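Elongation factor G (Thermus thermophilus, PDB 2DY1) binds GTP together with a magnesium ion and probably works as a GTPase that serves the elongation stage of protein synthesis. Local coordinates at residues 90-95 against 377-382; 95-100 against 287-292; 355-360 against 405-410; 428-433 against 625-630. All coordinates share one frame; numbering follows the deposited sequence.

In the fold
Contact 2 is buried, while contacts 1, 3 and 4 lie at the surface. Contacts 1 and 2 hold the same helix, 88-97, against the loop that leads into strand 383-389 and against strand 285-294. That strand also pairs with the turn of contact 3 through Val288. Contact 4 is farthest from contact 2, their centres about 27 Å apart. His432 joins it to contact 3 through Asp409, and His428 joins it to contact 1 through Pro379. The chemistry differs with place. The buried contact combines a salt bridge with a CH-pi contact. Contact 1 uses one arginine on a backbone carbonyl, contact 3 a histidine-carboxylate bond, and contact 4 water bridges beside a tyrosine edge.

Contact 1. Residues 90-95 against 377-382; sequences EIRGAL and RLPDPN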
# COMPACT_ATOMS: atom_id res chain seq x y z
N GLU A 90 3.89 2.04 -4.05
CA GLU A 90 5.11 2.02 -4.85
C GLU A 90 5.84 0.70 -4.76
O GLU A 90 6.40 0.23 -5.75
CB GLU A 90 6.02 3.16 -4.39
CG GLU A 90 5.58 4.52 -4.92
CD GLU A 90 5.96 4.70 -6.38
OE1 GLU A 90 5.25 4.18 -7.27
OE2 GLU A 90 6.99 5.35 -6.64
N ILE A 91 5.85 0.10 -3.57
CA ILE A 91 6.53 -1.17 -3.41
C ILE A 91 5.86 -2.24 -4.28
O ILE A 91 6.56 -2.96 -5.01
CB ILE A 91 6.51 -1.63 -1.93
CG1 ILE A 91 7.31 -0.63 -1.09
CG2 ILE A 91 7.16 -3.04 -1.80
CD1 ILE A 91 7.21 -0.86 0.43
N ARG A 92 4.54 -2.35 -4.19
CA ARG A 92 3.87 -3.39 -4.98
C ARG A 92 3.96 -3.08 -6.47
O ARG A 92 4.10 -4.00 -7.29
CB ARG A 92 2.43 -3.57 -4.50
CG ARG A 92 2.41 -4.22 -3.09
CD ARG A 92 1.04 -4.62 -2.63
NE ARG A 92 1.08 -5.17 -1.27
CZ ARG A 92 0.08 -5.85 -0.73
NH1 ARG A 92 -1.02 -6.08 -1.43
NH2 ARG A 92 0.18 -6.31 0.52
N GLY A 93 3.93 -1.80 -6.81
CA GLY A 93 4.07 -1.42 -8.21
C GLY A 93 5.44 -1.81 -8.76
O GLY A 93 5.54 -2.26 -9.91
N ALA A 94 6.50 -1.63 -7.98
CA ALA A 94 7.85 -1.99 -8.43
C ALA A 94 7.96 -3.49 -8.63
O ALA A 94 8.56 -3.94 -9.60
CB ALA A 94 8.90 -1.52 -7.42
N LEU A 95 7.37 -4.27 -7.73
CA LEU A 95 7.43 -5.72 -7.86
C LEU A 95 6.62 -6.16 -9.09
O LEU A 95 7.05 -7.05 -9.83
CB LEU A 95 6.93 -6.40 -6.56
CG LEU A 95 7.97 -6.29 -5.42
CD1 LEU A 95 7.31 -6.57 -4.09
CD2 LEU A 95 9.15 -7.24 -5.69
N ARG A 377 -2.50 -6.42 -6.03
CA ARG A 377 -3.58 -5.64 -5.46
C ARG A 377 -3.04 -4.74 -4.35
O ARG A 377 -2.16 -5.14 -3.61
CB ARG A 377 -4.61 -6.60 -4.86
CG ARG A 377 -5.91 -5.97 -4.38
CD ARG A 377 -6.72 -7.01 -3.60
NE ARG A 377 -6.04 -7.35 -2.37
CZ ARG A 377 -6.21 -6.69 -1.23
NH1 ARG A 377 -7.06 -5.66 -1.16
NH2 ARG A 377 -5.51 -7.03 -0.16
N LEU A 378 -3.56 -3.51 -4.26
CA LEU A 378 -3.17 -2.63 -3.16
C LEU A 378 -4.24 -2.73 -2.07
O LEU A 378 -5.44 -2.67 -2.36
CB LEU A 378 -3.08 -1.17 -3.62
CG LEU A 378 -2.06 -0.80 -4.69
CD1 LEU A 378 -1.99 0.70 -4.78
CD2 LEU A 378 -0.68 -1.35 -4.34
N PRO A 379 -3.83 -2.93 -0.81
CA PRO A 379 -4.79 -3.02 0.29
C PRO A 379 -5.41 -1.62 0.42
O PRO A 379 -4.74 -0.64 0.14
CB PRO A 379 -3.92 -3.34 1.50
CG PRO A 379 -2.65 -3.92 0.91
CD PRO A 379 -2.45 -3.09 -0.33
N ASP A 380 -6.67 -1.52 0.82
CA ASP A 380 -7.26 -0.18 0.95
C ASP A 380 -6.56 0.61 2.06
O ASP A 380 -6.15 0.03 3.07
CB ASP A 380 -8.73 -0.26 1.36
CG ASP A 380 -9.66 -0.67 0.24
OD1 ASP A 380 -9.40 -0.28 -0.92
OD2 ASP A 380 -10.66 -1.36 0.54
N PRO A 381 -6.43 1.93 1.89
CA PRO A 381 -5.79 2.75 2.93
C PRO A 381 -6.77 2.76 4.11
O PRO A 381 -7.98 2.81 3.91
CB PRO A 381 -5.65 4.11 2.27
CG PRO A 381 -6.77 4.15 1.25
CD PRO A 381 -6.80 2.74 0.71
N ASN A 382 -6.25 2.76 5.34
CA ASN A 382 -7.12 2.68 6.50
C ASN A 382 -6.96 3.79 7.52
O ASN A 382 -7.57 3.70 8.59
CB ASN A 382 -6.89 1.35 7.19
CG ASN A 382 -5.49 1.24 7.76
OD1 ASN A 382 -4.50 1.56 7.09
ND2 ASN A 382 -5.39 0.77 9.00
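Arg92 of helix 88-97 meets Arg377, Leu378 and Pro379 in a surface contact between the GTP-binding domain and the loop before strand 383-389. The helix follows the Asp-Ala-Pro-Gly sequence that matches the DxxG motif, so it probably corresponds to the switch II helix of translational GTPases. One long side chain carries the contact. CG of Arg92 lies beside the backbone N and anti to the carbonyl carbon (chi1 -69°), and the chain then runs extended to NE. This carries the guanidinium across to the loop. There NH1 gives a hydrogen bond of 2.6 Å to O of Arg377. The bond is short but bent, with an N-H...O angle of 146°. The oxygen sits at the edge of the guanidinium, near its plane, and NH1 is tilted 20° from the carbonyl plane. Pro379 lies over one face of the same group. Its CD is 3.5 Å from NH1, and its CG stands 3.3 Å above the plane, displaced from the centre of the group. The edge bond and the proline together should limit how the guanidinium can turn. Nearer the helix, CB of Arg92 packs on CD2 of Leu378 at 3.8 Å, the two side chains running antiparallel past one another. NH2 of Arg377 lies 4.8 Å from NH1 of Arg92, a like-charged approach that the carbonyl oxygen probably eases. Arg92 also touches Val121 of helix 113-124. Leu95 packs inward on that helix and on strand 9-16, and the loop continues into strand 383-389.

Contact 2. Residues 95-100 against 287-292; sequences LEAADA and KVFKVQ
Ala97 packs on the ring of Phe289 where helix 88-97 in the P-loop GTPase domain meets strand 285-294 of the antiparallel sheet in domain 2. The tight part is this single methyl group on an aromatic face. CB of Ala97 lies 3.6 Å from the ring centroid and 19° off the ring normal, which makes a CH-pi contact. Its closest ring atom is CG of Phe289 at 3.4 Å, so the methyl sits toward the CB end of the ring. Phe289 CG lies between the backbone N and the carbonyl carbon (chi1 70°). This swings the ring toward the helix, while chi2 presents its face to Ala97.

The other half is looser and threaded with water, though its residues are buried. Glu96 and Lys287, both extended beyond CG, cross at about a right angle. NZ of Lys287 makes a salt bridge of 3.1 Å to OE2 of Glu96, meeting it from above the carboxylate plane. Both charged groups have further partners: OE1 of Glu96 takes the N-H of Ala376, and NZ of Lys287 reaches O of Pro374. The pair therefore ties down the loop between strands 361-363 and 383-389. Water 2 donates to OE1 of Glu96 at 2.7 Å and accepts from NZ of Lys287. Water 1 bridges side chain and strand, donating to OE2 of Glu96 and, at 2.9 Å, to O of Phe289.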
# COMPACT_ATOMS: atom_id res chain seq x y z
N LEU A 95 7.37 -4.27 -7.73
CA LEU A 95 7.43 -5.72 -7.86
C LEU A 95 6.62 -6.16 -9.09
O LEU A 95 7.05 -7.05 -9.83
CB LEU A 95 6.93 -6.40 -6.56
CG LEU A 95 7.97 -6.29 -5.42
CD1 LEU A 95 7.31 -6.57 -4.09
CD2 LEU A 95 9.15 -7.24 -5.69
N GLU A 96 5.47 -5.54 -9.31
CA GLU A 96 4.63 -5.85 -10.49
C GLU A 96 5.41 -5.65 -11.77
O GLU A 96 5.26 -6.40 -12.75
CB GLU A 96 3.46 -4.89 -10.59
CG GLU A 96 2.21 -5.24 -9.92
CD GLU A 96 1.08 -4.44 -10.52
OE1 GLU A 96 -0.05 -4.56 -10.04
OE2 GLU A 96 1.32 -3.68 -11.49
N ALA A 97 6.23 -4.60 -11.78
CA ALA A 97 7.02 -4.22 -12.93
C ALA A 97 8.26 -5.03 -13.21
O ALA A 97 8.80 -4.94 -14.29
CB ALA A 97 7.45 -2.74 -12.77
N ALA A 98 8.71 -5.82 -12.24
CA ALA A 98 9.96 -6.57 -12.41
C ALA A 98 9.75 -8.05 -12.63
O ALA A 98 8.66 -8.54 -12.40
CB ALA A 98 10.83 -6.36 -11.17
N ASP A 99 10.82 -8.73 -13.04
CA ASP A 99 10.75 -10.17 -13.25
C ASP A 99 11.44 -10.93 -12.12
O ASP A 99 11.46 -12.17 -12.12
CB ASP A 99 11.39 -10.55 -14.60
CG ASP A 99 10.69 -9.90 -15.78
OD1 ASP A 99 9.48 -9.61 -15.67
OD2 ASP A 99 11.35 -9.70 -16.83
N ALA A 100 11.99 -10.21 -11.14
CA ALA A 100 12.66 -10.83 -9.99
C ALA A 100 12.80 -9.78 -8.91
O ALA A 100 12.78 -8.58 -9.21
CB ALA A 100 14.04 -11.35 -10.38
N LYS A 287 2.86 -2.24 -19.26
CA LYS A 287 1.95 -1.76 -18.25
C LYS A 287 2.51 -0.51 -17.58
O LYS A 287 3.73 -0.40 -17.41
CB LYS A 287 1.74 -2.85 -17.19
CG LYS A 287 0.79 -2.46 -16.09
CD LYS A 287 0.42 -3.68 -15.23
CE LYS A 287 -0.53 -3.29 -14.13
NZ LYS A 287 -0.99 -4.47 -13.37
N VAL A 288 1.64 0.44 -17.24
CA VAL A 288 2.08 1.66 -16.54
C VAL A 288 2.08 1.22 -15.07
O VAL A 288 1.02 0.98 -14.49
CB VAL A 288 1.05 2.79 -16.72
CG1 VAL A 288 1.44 4.01 -15.88
CG2 VAL A 288 0.98 3.21 -18.20
N PHE A 289 3.27 1.09 -14.47
CA PHE A 289 3.33 0.62 -13.08
C PHE A 289 3.36 1.74 -12.06
O PHE A 289 3.13 1.51 -10.89
CB PHE A 289 4.51 -0.35 -12.86
CG PHE A 289 5.86 0.29 -12.92
CD1 PHE A 289 6.50 0.70 -11.74
CD2 PHE A 289 6.52 0.43 -14.14
CE1 PHE A 289 7.81 1.25 -11.80
CE2 PHE A 289 7.80 0.97 -14.21
CZ PHE A 289 8.45 1.38 -13.04
N LYS A 290 3.68 2.94 -12.52
CA LYS A 290 3.65 4.11 -11.63
C LYS A 290 3.60 5.38 -12.44
O LYS A 290 3.92 5.40 -13.64
CB LYS A 290 4.86 4.16 -10.68
CG LYS A 290 6.18 4.47 -11.36
CD LYS A 290 7.30 4.84 -10.38
CE LYS A 290 7.18 6.31 -9.97
NZ LYS A 290 8.00 6.64 -8.74
N VAL A 291 3.26 6.46 -11.75
CA VAL A 291 3.15 7.76 -12.38
C VAL A 291 3.77 8.82 -11.48
O VAL A 291 3.66 8.71 -10.25
CB VAL A 291 1.66 8.12 -12.58
CG1 VAL A 291 1.51 9.60 -12.94
CG2 VAL A 291 1.05 7.25 -13.69
N GLN A 292 4.48 9.77 -12.07
CA GLN A 292 4.98 10.93 -11.30
C GLN A 292 4.31 12.16 -11.90
O GLN A 292 4.05 12.19 -13.09
CB GLN A 292 6.49 11.16 -11.45
CG GLN A 292 7.40 10.24 -10.67
CD GLN A 292 7.15 10.29 -9.17
OE1 GLN A 292 6.79 9.29 -8.56
NE2 GLN A 292 7.34 11.47 -8.58
O HOH W 1 1.25 -0.72 -10.76
O HOH W 2 -1.45 -2.48 -11.13

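Contact 3. Residues 355-360 against 405-410; sequences GLHRGM and LLEEDP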
# COMPACT_ATOMS: atom_id res chain seq x y z
N GLY A 355 -2.87 11.37 -20.02
CA GLY A 355 -3.90 10.37 -20.26
C GLY A 355 -3.54 8.94 -19.89
O GLY A 355 -4.35 8.02 -20.08
N LEU A 356 -2.35 8.74 -19.33
CA LEU A 356 -1.88 7.39 -18.97
C LEU A 356 -1.87 7.26 -17.45
O LEU A 356 -1.16 8.00 -16.77
CB LEU A 356 -0.46 7.15 -19.50
CG LEU A 356 -0.32 7.14 -21.03
CD1 LEU A 356 1.14 6.96 -21.44
CD2 LEU A 356 -1.19 6.02 -21.60
N HIS A 357 -2.63 6.30 -16.94
CA HIS A 357 -2.77 6.12 -15.50
C HIS A 357 -2.16 4.85 -14.96
O HIS A 357 -1.98 3.87 -15.69
CB HIS A 357 -4.26 6.14 -15.16
CG HIS A 357 -4.99 7.29 -15.77
ND1 HIS A 357 -4.75 8.61 -15.44
CD2 HIS A 357 -5.96 7.32 -16.73
CE1 HIS A 357 -5.52 9.40 -16.16
NE2 HIS A 357 -6.27 8.65 -16.95
N ARG A 358 -1.85 4.85 -13.66
CA ARG A 358 -1.27 3.67 -13.05
C ARG A 358 -2.19 2.46 -13.29
O ARG A 358 -3.41 2.57 -13.13
CB ARG A 358 -1.12 3.88 -11.54
CG ARG A 358 -0.42 2.74 -10.79
CD ARG A 358 -0.36 3.06 -9.27
NE ARG A 358 0.43 2.08 -8.51
CZ ARG A 358 0.02 0.86 -8.15
NH1 ARG A 358 -1.19 0.42 -8.49
NH2 ARG A 358 0.84 0.07 -7.46
N GLY A 359 -1.58 1.33 -13.68
CA GLY A 359 -2.32 0.10 -13.89
C GLY A 359 -2.80 -0.16 -15.31
O GLY A 359 -3.30 -1.25 -15.61
N MET A 360 -2.64 0.83 -16.16
CA MET A 360 -3.07 0.73 -17.56
C MET A 360 -2.19 -0.25 -18.34
O MET A 360 -0.96 -0.18 -18.29
CB MET A 360 -2.98 2.13 -18.18
CG MET A 360 -3.73 2.34 -19.46
SD MET A 360 -3.72 4.12 -19.76
CE MET A 360 -4.67 4.61 -18.66
N LEU A 405 -2.16 14.77 -7.10
CA LEU A 405 -1.72 13.90 -6.01
C LEU A 405 -2.23 12.48 -6.17
O LEU A 405 -1.47 11.52 -5.96
CB LEU A 405 -2.20 14.46 -4.67
CG LEU A 405 -1.81 13.65 -3.43
CD1 LEU A 405 -0.31 13.83 -3.16
CD2 LEU A 405 -2.63 14.08 -2.22
N LEU A 406 -3.50 12.33 -6.53
CA LEU A 406 -4.07 10.99 -6.68
C LEU A 406 -3.62 10.31 -7.96
O LEU A 406 -3.67 9.09 -8.05
CB LEU A 406 -5.61 11.04 -6.56
CG LEU A 406 -6.25 10.92 -5.16
CD1 LEU A 406 -6.15 9.49 -4.68
CD2 LEU A 406 -5.57 11.86 -4.16
N GLU A 407 -3.22 11.08 -8.97
CA GLU A 407 -2.68 10.46 -10.19
C GLU A 407 -1.35 9.84 -9.83
O GLU A 407 -1.03 8.71 -10.22
CB GLU A 407 -2.40 11.49 -11.29
CG GLU A 407 -3.55 11.87 -12.14
CD GLU A 407 -4.13 10.69 -12.89
OE1 GLU A 407 -3.36 9.83 -13.41
OE2 GLU A 407 -5.36 10.63 -12.97
N GLU A 408 -0.54 10.60 -9.10
CA GLU A 408 0.77 10.15 -8.70
C GLU A 408 0.67 9.05 -7.66
O GLU A 408 1.46 8.10 -7.67
CB GLU A 408 1.55 11.36 -8.15
CG GLU A 408 2.96 11.11 -7.76
CD GLU A 408 3.66 12.40 -7.40
OE1 GLU A 408 4.21 13.08 -8.30
OE2 GLU A 408 3.65 12.72 -6.19
N ASP A 409 -0.32 9.14 -6.78
CA ASP A 409 -0.44 8.15 -5.71
C ASP A 409 -1.84 7.61 -5.51
O ASP A 409 -2.60 8.09 -4.68
CB ASP A 409 0.09 8.75 -4.40
CG ASP A 409 0.13 7.75 -3.27
OD1 ASP A 409 -0.17 6.55 -3.47
OD2 ASP A 409 0.47 8.18 -2.16
N PRO A 410 -2.20 6.59 -6.30
CA PRO A 410 -3.53 5.97 -6.21
C PRO A 410 -3.71 5.10 -4.95
O PRO A 410 -4.75 4.44 -4.80
CB PRO A 410 -3.62 5.16 -7.52
CG PRO A 410 -2.65 5.83 -8.43
CD PRO A 410 -1.49 6.15 -7.51
O HOH W 3 -2.38 7.29 -12.10
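A type II beta turn from His357 to Met360 faces the C-terminal end of helix 392-408, joining domain 2 to domain III. Gly359 takes the positive phi of the third position of such a turn. The main bond is a histidine-carboxylate pair. ND1 of His357 donates to OE1 of Glu407 at 2.7 Å, with an N-H...O angle of 160°. The oxygen lies in the ring plane and is met on its syn side, while ring and carboxylate planes are 50° apart. Glu407 is bent at chi2 (-60°), which brings its carboxylate round to the turn. Water 3 bridges the same two segments: it accepts from N of Arg358 at 2.9 Å and donates to O and OE1 of Glu407. Replacing Glu407 by an alanine would probably leave His357 ND1 without its acceptor, free the ring to turn, and cost water 3 one of its partners. At the next residue of the turn, CD of Arg358 packs on CG of Pro410 at 3.7 Å. The guanidinium goes further, with NH2 bonded to O of Gly89. Glu407 also touches Val293 of strand 285-294 and Gln299 of strand 298-307, and Gly359 and Met360 make backbone hydrogen bonds to Val288 of strand 285-294.

Contact 4. Residues 428-433 against 625-630; sequences HGELHL and YYKALP
Glu430 meets Tyr626 and Lys627 where the start of helix 430-442 in domain III faces helix 625-633 of the C-terminal domain. His428 comes first in the chain. Its N donates a nearly straight bond of 2.8 Å to ND1 of His432, in the plane of that ring. Gly429 follows at the N-cap, with backbone angles that call for glycine, and its O takes the N-H of Leu433. Glu430 makes most of the contact. Its CB lies at the edge of the Tyr626 ring, 3.7 Å from CE2. CG is anti to the backbone N (chi1 -175°) and the chain is extended, which sends the carboxylate on past the ring toward Lys627. OE1 lies 3.8 Å from CG of Lys627, the two side chains crossing at about a right angle. The charged end of that lysine goes to Glu624 instead. Two waters tie OE1 to the facing helix: water 4 donates to it and, at 2.7 Å, to O of Tyr626, while water 5 donates to it and to O of Lys627. His432 holds Asp409 through NE2. Leu433 comes last, its CD1 4.5 Å from OH of Tyr626. An alanine in place of Tyr626 would probably open a gap between CB of Glu430 and helix 625-633 and leave CG of Lys627, now over one ring face, without that support. Tyr626 and Leu433 both rest on Val383 and Val385 of strand 383-389, while Tyr625 and Leu629 pack on strand 569-583.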
# COMPACT_ATOMS: atom_id res chain seq x y z
N HIS A 428 -2.00 5.19 4.22
CA HIS A 428 -1.50 3.96 4.82
C HIS A 428 -0.69 4.11 6.08
O HIS A 428 -0.13 3.13 6.57
CB HIS A 428 -0.70 3.19 3.76
CG HIS A 428 -1.58 2.56 2.71
ND1 HIS A 428 -1.93 3.19 1.54
CD2 HIS A 428 -2.21 1.37 2.70
CE1 HIS A 428 -2.74 2.41 0.85
NE2 HIS A 428 -2.93 1.30 1.53
N GLY A 429 -0.63 5.33 6.61
CA GLY A 429 0.12 5.54 7.83
C GLY A 429 0.34 7.01 8.05
O GLY A 429 0.04 7.84 7.19
N GLU A 430 0.88 7.35 9.22
CA GLU A 430 1.17 8.74 9.56
C GLU A 430 2.20 9.35 8.60
O GLU A 430 2.04 10.48 8.13
CB GLU A 430 1.67 8.80 11.03
CG GLU A 430 1.89 10.22 11.53
CD GLU A 430 2.27 10.32 13.01
OE1 GLU A 430 2.51 9.28 13.65
OE2 GLU A 430 2.32 11.46 13.52
N LEU A 431 3.26 8.60 8.29
CA LEU A 431 4.28 9.09 7.39
C LEU A 431 3.71 9.25 6.00
O LEU A 431 3.96 10.25 5.32
CB LEU A 431 5.49 8.13 7.38
CG LEU A 431 6.57 8.44 6.33
CD1 LEU A 431 7.18 9.83 6.58
CD2 LEU A 431 7.64 7.37 6.38
N HIS A 432 2.91 8.27 5.57
CA HIS A 432 2.30 8.38 4.23
C HIS A 432 1.52 9.70 4.11
O HIS A 432 1.72 10.47 3.16
CB HIS A 432 1.37 7.19 3.99
CG HIS A 432 0.77 7.16 2.62
ND1 HIS A 432 -0.43 6.54 2.36
CD2 HIS A 432 1.21 7.64 1.44
CE1 HIS A 432 -0.71 6.65 1.07
NE2 HIS A 432 0.27 7.31 0.49
N LEU A 433 0.65 9.97 5.08
CA LEU A 433 -0.17 11.19 5.04
C LEU A 433 0.69 12.46 5.14
O LEU A 433 0.39 13.47 4.50
CB LEU A 433 -1.21 11.14 6.17
CG LEU A 433 -2.31 10.11 5.92
CD1 LEU A 433 -3.13 9.95 7.20
CD2 LEU A 433 -3.19 10.53 4.74
N TYR A 625 -5.31 6.38 17.15
CA TYR A 625 -4.61 5.29 17.80
C TYR A 625 -3.32 5.03 17.01
O TYR A 625 -2.29 4.68 17.59
CB TYR A 625 -5.49 4.04 17.84
CG TYR A 625 -5.00 2.97 18.79
CD1 TYR A 625 -4.70 1.69 18.33
CD2 TYR A 625 -4.82 3.24 20.15
CE1 TYR A 625 -4.23 0.69 19.20
CE2 TYR A 625 -4.36 2.25 21.03
CZ TYR A 625 -4.06 0.99 20.54
OH TYR A 625 -3.60 0.02 21.40
N TYR A 626 -3.37 5.22 15.69
CA TYR A 626 -2.19 4.99 14.86
C TYR A 626 -1.00 5.84 15.28
O TYR A 626 0.15 5.45 15.07
CB TYR A 626 -2.51 5.22 13.36
CG TYR A 626 -2.71 6.67 12.95
CD1 TYR A 626 -3.92 7.33 13.20
CD2 TYR A 626 -1.71 7.36 12.26
CE1 TYR A 626 -4.12 8.63 12.78
CE2 TYR A 626 -1.90 8.67 11.84
CZ TYR A 626 -3.11 9.30 12.10
OH TYR A 626 -3.30 10.59 11.65
N LYS A 627 -1.25 7.00 15.89
CA LYS A 627 -0.17 7.88 16.33
C LYS A 627 0.41 7.46 17.68
O LYS A 627 1.59 7.67 17.94
CB LYS A 627 -0.64 9.33 16.43
CG LYS A 627 -0.91 10.02 15.10
CD LYS A 627 -1.18 11.51 15.30
CE LYS A 627 -1.43 12.20 13.97
NZ LYS A 627 -1.80 13.65 14.14
N ALA A 628 -0.42 6.86 18.52
CA ALA A 628 -0.01 6.46 19.86
C ALA A 628 0.56 5.06 19.98
O ALA A 628 1.38 4.79 20.87
CB ALA A 628 -1.18 6.62 20.82
N LEU A 629 0.16 4.15 19.10
CA LEU A 629 0.62 2.77 19.20
C LEU A 629 2.13 2.58 19.28
O LEU A 629 2.62 1.79 20.09
CB LEU A 629 0.08 1.93 18.04
CG LEU A 629 0.36 0.44 18.23
CD1 LEU A 629 -0.30 -0.05 19.52
CD2 LEU A 629 -0.16 -0.34 17.04
N PRO A 630 2.90 3.29 18.43
CA PRO A 630 4.36 3.14 18.48
C PRO A 630 4.93 3.35 19.89
O PRO A 630 5.64 2.49 20.42
CB PRO A 630 4.84 4.18 17.48
CG PRO A 630 3.75 4.14 16.44
CD PRO A 630 2.50 4.14 17.29
O HOH W 4 2.20 6.39 13.54
O HOH W 5 3.40 9.05 16.25